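Local atomic coordinates of spydx (Streptococcus pyogenes, PDB entry 2J43), a protein that binds lung glycogen and related alpha-glucans through paired family 41 carbohydrate-binding modules, this fragment belonging to a cell-wall pullulanase that probably hydrolyses alpha-1,6 linkages. Residues His4-Phe9 with Met92-Ile97; Asn127-Thr132 with Leu175-Thr180; Gln201-Asp206 with Asn213-Ile218. One frame throughout, in Å; residues are numbered along the deposited sequence. Where two conformers were deposited one is given.

Contact 1. Residues His4-Phe9 with Met92-Ile97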
loop_
_atom_site.group_PDB
_atom_site.type_symbol
_atom_site.label_atom_id
_atom_site.label_comp_id
_atom_site.label_asym_id
_atom_site.label_seq_id
_atom_site.Cartn_x
_atom_site.Cartn_y
_atom_site.Cartn_z
ATOM N N HIS A 4 -10.251 -12.974 2.103
ATOM C CA HIS A 4 -8.932 -13.463 1.727
ATOM C C HIS A 4 -7.901 -12.334 1.902
ATOM O O HIS A 4 -8.244 -11.138 1.782
ATOM C CB HIS A 4 -8.949 -13.947 0.262
ATOM C CG HIS A 4 -9.689 -15.242 0.058
ATOM N ND1 HIS A 4 -11.061 -15.348 0.169
ATOM C CD2 HIS A 4 -9.246 -16.476 -0.287
ATOM C CE1 HIS A 4 -11.421 -16.600 -0.050
ATOM N NE2 HIS A 4 -10.340 -17.304 -0.318
ATOM N N LEU A 5 -6.659 -12.724 2.138
ATOM C CA LEU A 5 -5.538 -11.812 2.090
ATOM C C LEU A 5 -4.677 -12.166 0.886
ATOM O O LEU A 5 -4.079 -13.243 0.839
ATOM C CB LEU A 5 -4.696 -11.929 3.365
ATOM C CG LEU A 5 -3.476 -10.996 3.492
ATOM C CD1 LEU A 5 -3.903 -9.527 3.550
ATOM C CD2 LEU A 5 -2.624 -11.329 4.680
ATOM N N ARG A 6 -4.613 -11.283 -0.098
ATOM C CA ARG A 6 -3.712 -11.501 -1.245
ATOM C C ARG A 6 -2.323 -11.066 -0.889
ATOM O O ARG A 6 -2.087 -9.877 -0.673
ATOM C CB ARG A 6 -4.219 -10.755 -2.477
ATOM C CG ARG A 6 -3.279 -10.770 -3.658
ATOM C CD ARG A 6 -3.916 -10.552 -5.031
ATOM N NE ARG A 6 -4.882 -11.607 -5.314
ATOM C CZ ARG A 6 -5.672 -11.594 -6.369
ATOM N NH1 ARG A 6 -5.567 -10.603 -7.231
ATOM N NH2 ARG A 6 -6.514 -12.597 -6.593
HETATM N N MSE A 7 -1.442 -12.053 -0.768
HETATM C CA MSE A 7 -0.075 -11.845 -0.364
HETATM C C MSE A 7 0.835 -11.776 -1.578
HETATM O O MSE A 7 0.946 -12.712 -2.319
HETATM C CB MSE A 7 0.374 -12.942 0.589
HETATM C CG MSE A 7 -0.480 -13.013 1.816
HETATM SE SE MSE A 7 0.366 -14.132 3.195
HETATM C CE MSE A 7 1.934 -13.119 3.512
ATOM N N HIS A 8 1.449 -10.621 -1.749
ATOM C CA HIS A 8 2.420 -10.378 -2.792
ATOM C C HIS A 8 3.831 -10.531 -2.250
ATOM O O HIS A 8 4.234 -9.842 -1.291
ATOM C CB HIS A 8 2.271 -8.960 -3.321
ATOM C CG HIS A 8 1.030 -8.724 -4.098
ATOM N ND1 HIS A 8 -0.091 -8.102 -3.584
ATOM C CD2 HIS A 8 0.766 -8.951 -5.414
ATOM C CE1 HIS A 8 -0.993 -7.996 -4.547
ATOM N NE2 HIS A 8 -0.501 -8.518 -5.651
ATOM N N PHE A 9 4.614 -11.430 -2.846
ATOM C CA PHE A 9 5.993 -11.595 -2.448
ATOM C C PHE A 9 6.902 -11.049 -3.579
ATOM O O PHE A 9 6.746 -11.435 -4.746
ATOM C CB PHE A 9 6.312 -13.073 -2.195
ATOM C CG PHE A 9 5.539 -13.660 -1.067
ATOM C CD1 PHE A 9 6.015 -13.525 0.212
ATOM C CD2 PHE A 9 4.355 -14.306 -1.288
ATOM C CE1 PHE A 9 5.303 -14.045 1.294
ATOM C CE2 PHE A 9 3.648 -14.837 -0.181
ATOM C CZ PHE A 9 4.144 -14.675 1.058
HETATM N N MSE A 92 -8.861 -5.403 5.342
HETATM C CA MSE A 92 -7.577 -5.363 4.621
HETATM C C MSE A 92 -7.360 -6.680 3.895
HETATM O O MSE A 92 -7.397 -7.759 4.517
HETATM C CB MSE A 92 -6.426 -5.035 5.532
HETATM C CG MSE A 92 -5.085 -5.159 4.812
HETATM SE SE MSE A 92 -3.657 -4.309 5.786
HETATM C CE MSE A 92 -2.198 -5.527 5.192
ATOM N N ASN A 93 -7.278 -6.582 2.571
ATOM C CA ASN A 93 -7.339 -7.747 1.701
ATOM C C ASN A 93 -6.122 -8.051 0.867
ATOM O O ASN A 93 -6.159 -8.876 -0.055
ATOM C CB ASN A 93 -8.628 -7.784 0.903
ATOM C CG ASN A 93 -8.678 -6.707 -0.102
ATOM O OD1 ASN A 93 -7.758 -5.903 -0.195
ATOM N ND2 ASN A 93 -9.748 -6.710 -0.911
ATOM N N GLU A 94 -5.022 -7.342 1.094
ATOM C CA GLU A 94 -3.947 -7.261 0.139
ATOM C C GLU A 94 -2.737 -6.724 0.905
ATOM O O GLU A 94 -2.861 -5.799 1.685
ATOM C CB GLU A 94 -4.246 -6.532 -1.176
ATOM C CG GLU A 94 -3.335 -6.889 -2.316
ATOM C CD GLU A 94 -3.914 -6.492 -3.675
ATOM O OE1 GLU A 94 -4.881 -5.712 -3.716
ATOM O OE2 GLU A 94 -3.365 -6.943 -4.709
ATOM N N VAL A 95 -1.579 -7.333 0.707
ATOM C CA VAL A 95 -0.342 -6.867 1.346
ATOM C C VAL A 95 0.805 -7.163 0.414
ATOM O O VAL A 95 0.776 -8.154 -0.342
ATOM C CB VAL A 95 -0.188 -7.588 2.699
ATOM C CG1 VAL A 95 -0.035 -9.108 2.458
ATOM C CG2 VAL A 95 0.894 -7.063 3.501
ATOM N N TRP A 96 1.852 -6.378 0.538
ATOM C CA TRP A 96 3.060 -6.509 -0.245
ATOM C C TRP A 96 4.222 -6.756 0.679
ATOM O O TRP A 96 4.494 -5.959 1.588
ATOM C CB TRP A 96 3.312 -5.261 -1.094
ATOM C CG TRP A 96 2.347 -5.153 -2.248
ATOM C CD1 TRP A 96 2.635 -5.438 -3.552
ATOM C CD2 TRP A 96 0.978 -4.709 -2.234
ATOM N NE1 TRP A 96 1.549 -5.213 -4.341
ATOM C CE2 TRP A 96 0.503 -4.778 -3.569
ATOM C CE3 TRP A 96 0.086 -4.264 -1.231
ATOM C CZ2 TRP A 96 -0.800 -4.444 -3.921
ATOM C CZ3 TRP A 96 -1.208 -3.908 -1.596
ATOM C CH2 TRP A 96 -1.636 -3.986 -2.932
ATOM N N ILE A 97 4.916 -7.856 0.416
ATOM C CA ILE A 97 6.033 -8.300 1.238
ATOM C C ILE A 97 7.287 -8.162 0.425
ATOM O O ILE A 97 7.464 -8.825 -0.597
ATOM C CB ILE A 97 5.830 -9.735 1.735
ATOM C CG1 ILE A 97 4.573 -9.778 2.606
ATOM C CG2 ILE A 97 7.029 -10.226 2.535
ATOM C CD1 ILE A 97 3.799 -10.994 2.467
HETATM O O HOH W 1 -4.272 -7.774 -7.156
#
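Parallel strand pairing joins 4-9 to 94-97, with Arg6 beside Glu94 and His8 beside Trp96, in the mixed sheet of the first of two pullulanase-associated modules; strand 53-58 flanks 4-9 on its other edge. The axes of the two strands diverge by 17°. Four backbone bonds follow the parallel pattern, in which one residue reaches two partners across the gap: Arg6 N gives to Asn93 O and Arg6 O takes from Val95 N, then His8 N gives to Val95 O and His8 O takes from Ile97 N at 2.7 Å.

Side chains alternate between the two faces. On that of His8 and Trp96, the imidazole lies over the five-membered ring of the indole as an offset stack, centroids 4.0 Å apart and planes at 8°. Each residue holds CG beside its backbone N (chi1 -70° for His8), which sends both rings the same way and lets them overlap. His8 ND1 stands 3.4 Å from Trp96 CE2, above the rim of the indole, and His8 CB makes a CH-pi contact with the same face. A weak, bent bond also runs from His8 ND1 to Val95 O, which meets the imidazole at its edge.

Arg6 and Glu94 lie alongside each other, pointing the same way, yet a water joins them, accepting from Arg6 NH1 at 3.1 Å and donating to Glu94 OE2 at 2.7 Å, while Arg6 NE forms a salt bridge with Asp56. On the other face, Val95 CG1 packs 4.0 Å from Leu5 CD1 and is also met by CG of Met7, a selenomethionine.

The chemistry divides accordingly: an apolar face turned toward strand 66-73, and an aromatic and charged one where stacking and the weak ND1 bond together restrict rotation of the imidazole.

Contact 2. Residues Asn127-Thr132 with Leu175-Thr180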
loop_
_atom_site.group_PDB
_atom_site.type_symbol
_atom_site.label_atom_id
_atom_site.label_comp_id
_atom_site.label_asym_id
_atom_site.label_seq_id
_atom_site.Cartn_x
_atom_site.Cartn_y
_atom_site.Cartn_z
ATOM N N ASN A 127 -10.178 18.740 -13.715
ATOM C CA ASN A 127 -9.766 20.074 -13.267
ATOM C C ASN A 127 -9.383 20.169 -11.784
ATOM O O ASN A 127 -9.249 21.255 -11.227
ATOM C CB ASN A 127 -10.785 21.125 -13.647
ATOM C CG ASN A 127 -11.136 21.100 -15.132
ATOM O OD1 ASN A 127 -12.315 20.928 -15.485
ATOM N ND2 ASN A 127 -10.150 21.152 -15.975
ATOM N N LEU A 128 -9.206 19.031 -11.135
ATOM C CA LEU A 128 -8.617 19.029 -9.790
ATOM C C LEU A 128 -7.092 18.983 -9.949
ATOM O O LEU A 128 -6.587 18.396 -10.907
ATOM C CB LEU A 128 -9.116 17.819 -9.007
ATOM C CG LEU A 128 -10.615 17.786 -8.738
ATOM C CD1 LEU A 128 -10.930 16.636 -7.725
ATOM C CD2 LEU A 128 -11.241 19.080 -8.284
ATOM N N ALA A 129 -6.351 19.560 -9.007
ATOM C CA ALA A 129 -4.889 19.585 -9.097
ATOM C C ALA A 129 -4.309 19.528 -7.711
ATOM O O ALA A 129 -5.006 19.823 -6.737
ATOM C CB ALA A 129 -4.415 20.866 -9.766
ATOM N N VAL A 130 -3.031 19.243 -7.638
ATOM C CA VAL A 130 -2.317 19.161 -6.359
ATOM C C VAL A 130 -1.292 20.289 -6.314
ATOM O O VAL A 130 -0.423 20.375 -7.163
ATOM C CB VAL A 130 -1.586 17.815 -6.168
ATOM C CG1 VAL A 130 -1.039 17.766 -4.700
ATOM C CG2 VAL A 130 -2.525 16.665 -6.467
ATOM N N TRP A 131 -1.401 21.144 -5.297
ATOM C CA TRP A 131 -0.412 22.162 -4.985
ATOM C C TRP A 131 0.622 21.534 -4.032
ATOM O O TRP A 131 0.235 20.888 -3.094
ATOM C CB TRP A 131 -1.095 23.324 -4.279
ATOM C CG TRP A 131 -0.215 24.500 -4.105
ATOM C CD1 TRP A 131 0.399 24.910 -2.940
ATOM C CD2 TRP A 131 0.159 25.469 -5.107
ATOM N NE1 TRP A 131 1.141 26.053 -3.159
ATOM C CE2 TRP A 131 1.021 26.412 -4.480
ATOM C CE3 TRP A 131 -0.105 25.621 -6.471
ATOM C CZ2 TRP A 131 1.598 27.469 -5.180
ATOM C CZ3 TRP A 131 0.477 26.681 -7.151
ATOM C CH2 TRP A 131 1.315 27.573 -6.512
ATOM N N THR A 132 1.903 21.687 -4.327
ATOM C CA THR A 132 2.977 21.079 -3.530
ATOM C C THR A 132 4.007 22.108 -3.079
ATOM O O THR A 132 4.314 23.076 -3.794
ATOM C CB THR A 132 3.734 19.981 -4.341
ATOM O OG1 THR A 132 4.356 20.576 -5.486
ATOM C CG2 THR A 132 2.758 18.958 -4.926
ATOM N N LEU A 175 -6.724 21.093 -4.976
ATOM C CA LEU A 175 -7.421 22.255 -5.538
ATOM C C LEU A 175 -8.468 21.874 -6.548
ATOM O O LEU A 175 -8.346 20.851 -7.242
ATOM C CB LEU A 175 -6.417 23.165 -6.242
ATOM C CG LEU A 175 -5.163 23.565 -5.468
ATOM C CD1 LEU A 175 -4.335 24.585 -6.286
ATOM C CD2 LEU A 175 -5.560 24.093 -4.099
ATOM N N ASP A 176 -9.514 22.688 -6.621
ATOM C CA ASP A 176 -10.481 22.578 -7.682
ATOM C C ASP A 176 -10.404 23.821 -8.556
ATOM O O ASP A 176 -10.884 24.874 -8.195
ATOM C CB ASP A 176 -11.868 22.375 -7.073
ATOM C CG ASP A 176 -12.937 22.185 -8.115
ATOM O OD1 ASP A 176 -12.652 22.414 -9.317
ATOM O OD2 ASP A 176 -14.106 21.833 -7.782
ATOM N N LYS A 177 -9.761 23.686 -9.702
ATOM C CA LYS A 177 -9.509 24.833 -10.598
ATOM C C LYS A 177 -10.767 25.351 -11.310
ATOM O O LYS A 177 -10.686 26.394 -11.956
ATOM C CB LYS A 177 -8.495 24.462 -11.633
ATOM C CG LYS A 177 -7.150 24.003 -11.058
ATOM C CD LYS A 177 -6.059 23.857 -12.091
ATOM C CE LYS A 177 -6.439 22.911 -13.226
ATOM N NZ LYS A 177 -5.376 22.760 -14.268
ATOM N N SER A 178 -11.884 24.644 -11.199
ATOM C CA SER A 178 -13.141 25.102 -11.768
ATOM C C SER A 178 -13.739 26.226 -10.920
ATOM O O SER A 178 -14.611 26.999 -11.375
ATOM C CB SER A 178 -14.110 23.938 -11.897
ATOM O OG SER A 178 -14.691 23.604 -10.661
ATOM N N LYS A 179 -13.234 26.375 -9.696
ATOM C CA LYS A 179 -13.742 27.377 -8.775
ATOM C C LYS A 179 -12.950 28.671 -8.796
ATOM O O LYS A 179 -11.966 28.780 -9.487
ATOM C CB LYS A 179 -13.746 26.813 -7.353
ATOM C CG LYS A 179 -14.451 25.489 -7.209
ATOM C CD LYS A 179 -15.922 25.615 -7.600
ATOM C CE LYS A 179 -16.849 24.787 -6.765
ATOM N NZ LYS A 179 -16.774 23.376 -7.119
ATOM N N THR A 180 -13.412 29.670 -8.040
ATOM C CA THR A 180 -12.659 30.916 -7.839
ATOM C C THR A 180 -12.535 31.280 -6.343
ATOM O O THR A 180 -13.309 30.819 -5.504
ATOM C CB THR A 180 -13.316 32.087 -8.578
ATOM O OG1 THR A 180 -14.585 32.313 -7.995
ATOM C CG2 THR A 180 -13.636 31.754 -10.039
HETATM O O HOH W 2 -7.092 21.122 -16.175
#
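Strands 128-134 and 170-176 run antiparallel here, Ala129 and Leu175 forming a hydrogen-bonded pair and Leu128 and Asp176 the adjoining non-hydrogen-bonded one. Ala129 N gives to Leu175 O at 3.0 Å and Leu175 N returns to Ala129 O at 2.8 Å; a third bond, Lys177 N to Asn127 O, carries the ladder to its end, where a type I turn begins at Asp176.

Leu128 lays its CD2 across the Asp176 carboxylate, 3.5 Å from CG. On the other face Leu175 CD1 meets Trp131 CB at 4.0 Å, and Lys177 CD passes near the methyl of Ala129. Beyond it, a water accepts from both Lys177 NZ and Asn127 ND2, bridging the two side chains.

Within the turn, Asp176 OD1 receives two donors from one face of its carboxylate: Ser178 N, closing an Asx turn at 3.0 Å, and Ser178 OG at 2.7 Å. Its OD2 forms a salt bridge with Lys179 NZ, which comes from above the plane.

Three bonds thus fix the aspartate's rotation, and the positive charge beside it would be expected to stabilise its ionised form, at a strand end whose only buried residues touching across are Ala129 and Leu175.

Contact 3. Residues Gln201-Asp206 with Asn213-Ile218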
loop_
_atom_site.group_PDB
_atom_site.type_symbol
_atom_site.label_atom_id
_atom_site.label_comp_id
_atom_site.label_asym_id
_atom_site.label_seq_id
_atom_site.Cartn_x
_atom_site.Cartn_y
_atom_site.Cartn_z
ATOM N N GLN A 201 3.583 5.939 -0.694
ATOM C CA GLN A 201 2.276 6.544 -0.908
ATOM C C GLN A 201 1.558 7.084 0.292
ATOM O O GLN A 201 1.727 6.580 1.411
ATOM C CB GLN A 201 1.388 5.421 -1.526
ATOM C CG GLN A 201 2.000 4.718 -2.758
ATOM C CD GLN A 201 1.019 3.900 -3.591
ATOM O OE1 GLN A 201 1.329 2.735 -4.028
ATOM N NE2 GLN A 201 -0.125 4.465 -3.848
ATOM N N VAL A 202 0.765 8.127 0.054
ATOM C CA VAL A 202 -0.204 8.648 0.971
ATOM C C VAL A 202 -1.569 8.756 0.335
ATOM O O VAL A 202 -1.747 8.668 -0.899
ATOM C CB VAL A 202 0.246 9.982 1.606
ATOM C CG1 VAL A 202 1.569 9.813 2.372
ATOM C CG2 VAL A 202 0.350 11.073 0.572
ATOM N N PHE A 203 -2.576 8.941 1.182
ATOM C CA PHE A 203 -3.947 8.806 0.788
ATOM C C PHE A 203 -4.746 9.897 1.446
ATOM O O PHE A 203 -4.697 10.068 2.671
ATOM C CB PHE A 203 -4.493 7.429 1.195
ATOM C CG PHE A 203 -3.656 6.315 0.669
ATOM C CD1 PHE A 203 -3.997 5.670 -0.482
ATOM C CD2 PHE A 203 -2.478 5.970 1.293
ATOM C CE1 PHE A 203 -3.133 4.683 -1.017
ATOM C CE2 PHE A 203 -1.649 4.987 0.787
ATOM C CZ PHE A 203 -1.987 4.350 -0.379
ATOM N N VAL A 204 -5.422 10.691 0.622
ATOM C CA VAL A 204 -6.369 11.719 1.081
ATOM C C VAL A 204 -7.685 11.575 0.374
ATOM O O VAL A 204 -7.781 10.927 -0.678
ATOM C CB VAL A 204 -5.820 13.184 0.922
ATOM C CG1 VAL A 204 -4.718 13.473 1.966
ATOM C CG2 VAL A 204 -5.351 13.421 -0.450
ATOM N N LYS A 205 -8.761 12.076 0.987
ATOM C CA LYS A 205 -10.071 11.916 0.416
ATOM C C LYS A 205 -11.026 13.087 0.694
ATOM O O LYS A 205 -10.875 13.750 1.719
ATOM C CB LYS A 205 -10.742 10.646 0.982
ATOM C CG LYS A 205 -10.829 10.568 2.498
ATOM C CD LYS A 205 -11.609 9.276 2.909
ATOM C CE LYS A 205 -11.699 9.097 4.394
ATOM N NZ LYS A 205 -12.571 10.114 5.097
ATOM N N ASP A 206 -11.950 13.313 -0.237
ATOM C CA ASP A 206 -13.080 14.212 -0.049
ATOM C C ASP A 206 -12.623 15.577 0.503
ATOM O O ASP A 206 -11.736 16.220 -0.102
ATOM C CB ASP A 206 -14.126 13.479 0.840
ATOM C CG ASP A 206 -14.549 12.150 0.243
ATOM O OD1 ASP A 206 -15.003 12.139 -0.909
ATOM O OD2 ASP A 206 -14.450 11.095 0.848
ATOM N N ASN A 213 -1.603 7.149 5.802
ATOM C CA ASN A 213 -0.476 6.388 5.290
ATOM C C ASN A 213 -0.896 5.001 4.720
ATOM O O ASN A 213 -0.052 4.186 4.406
ATOM C CB ASN A 213 0.599 6.266 6.352
ATOM C CG ASN A 213 0.204 5.372 7.501
ATOM O OD1 ASN A 213 -0.686 4.538 7.384
ATOM N ND2 ASN A 213 0.849 5.577 8.639
ATOM N N ASN A 214 -2.200 4.819 4.546
ATOM C CA ASN A 214 -2.791 3.580 4.047
ATOM C C ASN A 214 -4.108 3.802 3.375
ATOM O O ASN A 214 -4.811 4.774 3.685
ATOM C CB ASN A 214 -2.974 2.598 5.235
ATOM C CG ASN A 214 -3.941 3.125 6.288
ATOM O OD1 ASN A 214 -3.522 3.819 7.249
ATOM N ND2 ASN A 214 -5.194 2.874 6.106
ATOM N N PRO A 215 -4.482 2.923 2.447
ATOM C CA PRO A 215 -5.700 3.111 1.680
ATOM C C PRO A 215 -6.998 2.774 2.386
ATOM O O PRO A 215 -8.049 2.914 1.770
ATOM C CB PRO A 215 -5.494 2.165 0.482
ATOM C CG PRO A 215 -4.665 1.110 1.014
ATOM C CD PRO A 215 -3.717 1.742 1.995
ATOM N N TYR A 216 -6.915 2.387 3.659
ATOM C CA TYR A 216 -8.083 2.120 4.484
ATOM C C TYR A 216 -8.498 3.352 5.258
ATOM O O TYR A 216 -9.517 3.323 5.963
ATOM C CB TYR A 216 -7.813 0.919 5.408
ATOM C CG TYR A 216 -7.439 -0.260 4.581
ATOM C CD1 TYR A 216 -8.382 -0.988 3.900
ATOM C CD2 TYR A 216 -6.096 -0.605 4.392
ATOM C CE1 TYR A 216 -8.044 -2.055 3.096
ATOM C CE2 TYR A 216 -5.752 -1.668 3.566
ATOM C CZ TYR A 216 -6.721 -2.370 2.897
ATOM O OH TYR A 216 -6.416 -3.411 2.036
ATOM N N TYR A 217 -7.725 4.433 5.151
ATOM C CA TYR A 217 -7.997 5.697 5.875
ATOM C C TYR A 217 -8.083 5.438 7.394
ATOM O O TYR A 217 -8.954 5.960 8.067
ATOM C CB TYR A 217 -9.236 6.448 5.326
ATOM C CG TYR A 217 -9.184 6.571 3.809
ATOM C CD1 TYR A 217 -8.350 7.489 3.217
ATOM C CD2 TYR A 217 -9.974 5.768 2.987
ATOM C CE1 TYR A 217 -8.292 7.601 1.824
ATOM C CE2 TYR A 217 -9.943 5.885 1.620
ATOM C CZ TYR A 217 -9.047 6.786 1.049
ATOM O OH TYR A 217 -8.972 6.869 -0.316
ATOM N N ILE A 218 -7.136 4.659 7.899
ATOM C CA ILE A 218 -6.978 4.432 9.353
ATOM C C ILE A 218 -5.857 5.279 9.910
ATOM O O ILE A 218 -4.726 5.197 9.473
ATOM C CB ILE A 218 -6.709 2.935 9.648
ATOM C CG1 ILE A 218 -7.780 2.065 8.986
ATOM C CG2 ILE A 218 -6.686 2.688 11.201
ATOM C CD1 ILE A 218 -9.254 2.250 9.539
HETATM O O HOH W 3 -6.893 8.142 -1.479
#
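Lys205 climbs over the ring of Tyr217, and its aliphatic chain can be traced atom by atom. The chain starts with CG between the backbone N and the carbonyl carbon (chi1 55°), which turns it over the tyrosine. CB comes 4.0 Å from Tyr217 CE1, and CG stands above the rim, equally near CE1 and CD1. CD then arrives almost exactly above the ring, 3.6 Å from its centroid and 7° off the normal, a textbook CH-pi contact. CE moves on toward the root of the tyrosine, 3.6 Å from Tyr217 CG. A bend at chi4 (69°) leaves NZ at 5.5 Å from the Tyr217 centroid, too long for more than a weak cation-pi attraction; its stronger partner is Asp208, in a salt bridge.

Pro215 C lies toward the rim of the opposite face, so the ring has the lysine chain on one side and the backbone of the type I turn 214-217 on the other. At the ring's far end, a water 2.7 Å from Tyr217 OH also donates to Val204 O. Phe203 supplies the second platform: Asn214 C lies over its rim, 3.4 Å from CD2, while Pro215 CD points at the same face, 4.1 Å from the ring centroid. Phe203 CB also touches Tyr217 CE1 at 3.9 Å.

Strand 201-205 is an outermost strand of the seven-stranded sheet and pairs in parallel with 113-119. Phe203 and Lys205 turn toward the C-terminal loop, whereas Val202 and Val204 turn away and pack on Phe193 and Tyr191 of strand 191-193. The loop therefore lies along this sheet, with Tyr212 edge-to-face to Tyr217 and Tyr155 edge-to-face to Phe203.

Contact 1 is the most buried, in the sheet of the first module, whereas contacts 2 and 3 are only partly buried; contact 2 and the strand of contact 3 belong to the second module and share one sheet. Backbone bonds build the first two, parallel in one and antiparallel in the other; contact 3 joins a strand to a loop through ring faces, proline and aliphatic lysine. Contacts 1 and 2 lie 34 Å apart between centres. Contact 3, about 17 Å from contact 1 by centres, touches it where the Tyr216 hydroxyl meets Met92 and Asn93, with a weak hydrogen bond to Asn93 N, so the C-terminal loop links the two modules.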